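Local atomic coordinates of sugar kinase, pfkB family (Thermotoga maritima, PDB entry 2AJR), a protein that probably phosphorylates a sugar phosphate at the expense of ATP, as a magnesium-binding member of the PfkB carbohydrate kinase family, possibly a 1-phosphofructokinase. Residues A[138-143]-A[169-174]. Numbering follows the deposited sequence.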
loop_
_atom_site.group_PDB
_atom_site.type_symbol
_atom_site.label_atom_id
_atom_site.label_comp_id
_atom_site.label_asym_id
_atom_site.label_seq_id
_atom_site.Cartn_x
_atom_site.Cartn_y
_atom_site.Cartn_z
ATOM N N ARG A 138 -21.238 11.009 21.685
ATOM C CA ARG A 138 -21.303 10.998 23.130
ATOM C C ARG A 138 -19.938 11.372 23.739
ATOM O O ARG A 138 -19.873 12.140 24.700
ATOM C CB ARG A 138 -21.770 9.608 23.563
ATOM C CG ARG A 138 -22.555 9.533 24.850
ATOM C CD ARG A 138 -21.643 9.483 26.048
ATOM N NE ARG A 138 -21.980 8.365 26.918
ATOM C CZ ARG A 138 -21.536 7.118 26.772
ATOM N NH1 ARG A 138 -20.724 6.772 25.780
ATOM N NH2 ARG A 138 -21.917 6.198 27.627
ATOM N N ARG A 139 -18.852 10.852 23.171
ATOM C CA ARG A 139 -17.496 11.208 23.620
ATOM C C ARG A 139 -17.105 12.610 23.206
ATOM O O ARG A 139 -16.369 13.298 23.920
ATOM C CB ARG A 139 -16.460 10.286 23.007
ATOM C CG ARG A 139 -16.416 8.925 23.569
ATOM C CD ARG A 139 -15.096 8.282 23.190
ATOM N NE ARG A 139 -14.994 6.944 23.747
ATOM C CZ ARG A 139 -14.180 5.999 23.305
ATOM N NH1 ARG A 139 -13.358 6.221 22.289
ATOM N NH2 ARG A 139 -14.194 4.815 23.885
ATOM N N TYR A 140 -17.542 13.000 22.013
ATOM C CA TYR A 140 -17.279 14.342 21.498
ATOM C C TYR A 140 -17.833 15.396 22.469
ATOM O O TYR A 140 -17.115 16.319 22.854
ATOM C CB TYR A 140 -17.881 14.508 20.094
ATOM C CG TYR A 140 -17.699 15.884 19.488
ATOM C CD1 TYR A 140 -16.477 16.287 18.967
ATOM C CD2 TYR A 140 -18.758 16.787 19.440
ATOM C CE1 TYR A 140 -16.311 17.561 18.411
ATOM C CE2 TYR A 140 -18.602 18.056 18.888
ATOM C CZ TYR A 140 -17.382 18.438 18.370
ATOM O OH TYR A 140 -17.254 19.702 17.826
ATOM N N LYS A 141 -19.093 15.235 22.871
ATOM C CA LYS A 141 -19.731 16.159 23.826
ATOM C C LYS A 141 -18.923 16.266 25.102
ATOM O O LYS A 141 -18.714 17.350 25.613
ATOM C CB LYS A 141 -21.166 15.719 24.164
ATOM C CG LYS A 141 -22.138 15.897 23.013
ATOM C CD LYS A 141 -23.441 15.129 23.212
ATOM C CE LYS A 141 -24.316 15.163 21.946
ATOM N NZ LYS A 141 -25.269 14.011 21.878
HETATM N N MSE A 142 -18.452 15.137 25.605
HETATM C CA MSE A 142 -17.742 15.145 26.862
HETATM C C MSE A 142 -16.443 15.918 26.749
HETATM O O MSE A 142 -16.130 16.730 27.604
HETATM C CB MSE A 142 -17.527 13.724 27.359
HETATM C CG MSE A 142 -18.839 13.101 27.820
HETATM SE SE MSE A 142 -18.787 11.179 28.264
HETATM C CE MSE A 142 -20.621 11.040 29.050
ATOM N N THR A 143 -15.714 15.719 25.666
ATOM C CA THR A 143 -14.432 16.370 25.503
ATOM C C THR A 143 -14.531 17.905 25.347
ATOM O O THR A 143 -13.587 18.629 25.673
ATOM C CB THR A 143 -13.715 15.761 24.306
ATOM O OG1 THR A 143 -13.813 14.330 24.382
ATOM C CG2 THR A 143 -12.256 16.178 24.281
ATOM N N VAL A 169 -20.135 20.988 14.632
ATOM C CA VAL A 169 -19.929 22.433 14.735
ATOM C C VAL A 169 -20.944 23.016 15.708
ATOM O O VAL A 169 -20.627 23.891 16.520
ATOM C CB VAL A 169 -20.085 23.122 13.357
ATOM C CG1 VAL A 169 -20.181 24.638 13.505
ATOM C CG2 VAL A 169 -18.938 22.724 12.420
ATOM N N ARG A 170 -22.166 22.507 15.623
ATOM C CA ARG A 170 -23.269 23.032 16.399
ATOM C C ARG A 170 -23.031 22.793 17.884
ATOM O O ARG A 170 -23.125 23.707 18.697
ATOM C CB ARG A 170 -24.579 22.380 15.944
ATOM C CG ARG A 170 -25.826 23.199 16.271
ATOM C CD ARG A 170 -27.045 22.299 16.366
ATOM N NE ARG A 170 -26.929 21.418 17.528
ATOM C CZ ARG A 170 -27.682 20.347 17.756
ATOM N NH1 ARG A 170 -28.637 19.989 16.904
ATOM N NH2 ARG A 170 -27.479 19.626 18.852
ATOM N N LEU A 171 -22.722 21.550 18.227
ATOM C CA LEU A 171 -22.415 21.194 19.599
ATOM C C LEU A 171 -21.268 22.048 20.145
ATOM O O LEU A 171 -21.364 22.575 21.257
ATOM C CB LEU A 171 -22.058 19.714 19.676
ATOM C CG LEU A 171 -23.220 18.748 19.425
ATOM C CD1 LEU A 171 -22.710 17.375 18.976
ATOM C CD2 LEU A 171 -24.060 18.633 20.678
ATOM N N ALA A 172 -20.199 22.189 19.360
ATOM C CA ALA A 172 -19.030 22.985 19.750
ATOM C C ALA A 172 -19.442 24.421 20.031
ATOM O O ALA A 172 -19.118 25.013 21.080
ATOM C CB ALA A 172 -17.980 22.961 18.654
ATOM N N ARG A 173 -20.196 24.954 19.084
ATOM C CA ARG A 173 -20.521 26.366 19.047
ATOM C C ARG A 173 -21.522 26.763 20.143
ATOM O O ARG A 173 -21.351 27.780 20.806
ATOM C CB ARG A 173 -21.029 26.703 17.637
ATOM C CG ARG A 173 -20.472 27.947 17.018
ATOM C CD ARG A 173 -18.962 28.057 16.985
ATOM N NE ARG A 173 -18.657 29.465 17.239
ATOM C CZ ARG A 173 -18.334 29.995 18.423
ATOM N NH1 ARG A 173 -18.181 29.243 19.504
ATOM N NH2 ARG A 173 -18.118 31.302 18.521
ATOM N N GLU A 174 -22.546 25.946 20.366
ATOM C CA GLU A 174 -23.465 26.173 21.477
ATOM C C GLU A 174 -22.737 26.266 22.820
ATOM O O GLU A 174 -23.221 26.904 23.736
ATOM C CB GLU A 174 -24.522 25.059 21.534
ATOM C CG GLU A 174 -25.652 25.245 20.509
ATOM C CD GLU A 174 -26.521 24.003 20.286
ATOM O OE1 GLU A 174 -26.194 22.902 20.797
ATOM O OE2 GLU A 174 -27.536 24.141 19.568
#
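Tyr140 reaches from helix 130-144 to Leu171 and Ala172 on helix 164-174, two helices packed against the central sheet of this ribokinase-like alpha/beta fold. Segments 138-143 and 169-174 run in roughly the same direction, their axes 10.3 Å apart at closest approach and crossing at -23°, a gap that the Tyr140 ring spans. From CB, which points toward the other helix, the Tyr140 side chain runs outward: CG lies anti to the backbone N (chi1 178°), which sends the ring across toward 169-174. CD2 meets Leu171 CD1 at 4.0 Å; further along, CE2 has Leu171 CB at its edge, in the ring plane, 3.9 Å away. The hydroxyl OH ends 3.4 Å from Ala172 CB and hydrogen-bonds to the carbonyl O of Leu168, one residue before 169-174. Val150 and Ile152 of strand 149-153 also touch the Tyr140 side chain, placing it where the two helices meet the sheet. A phenylalanine in its place would probably still pack on Leu171 but leave the Leu168 carbonyl O without its hydroxyl partner. Lys141, itself exposed and with its chain extended beyond CG, crosses the methyl groups of Leu171 at a slant, with Lys141 CE 3.7 Å from Leu171 CD2 and 4.0 Å from Leu171 CD1.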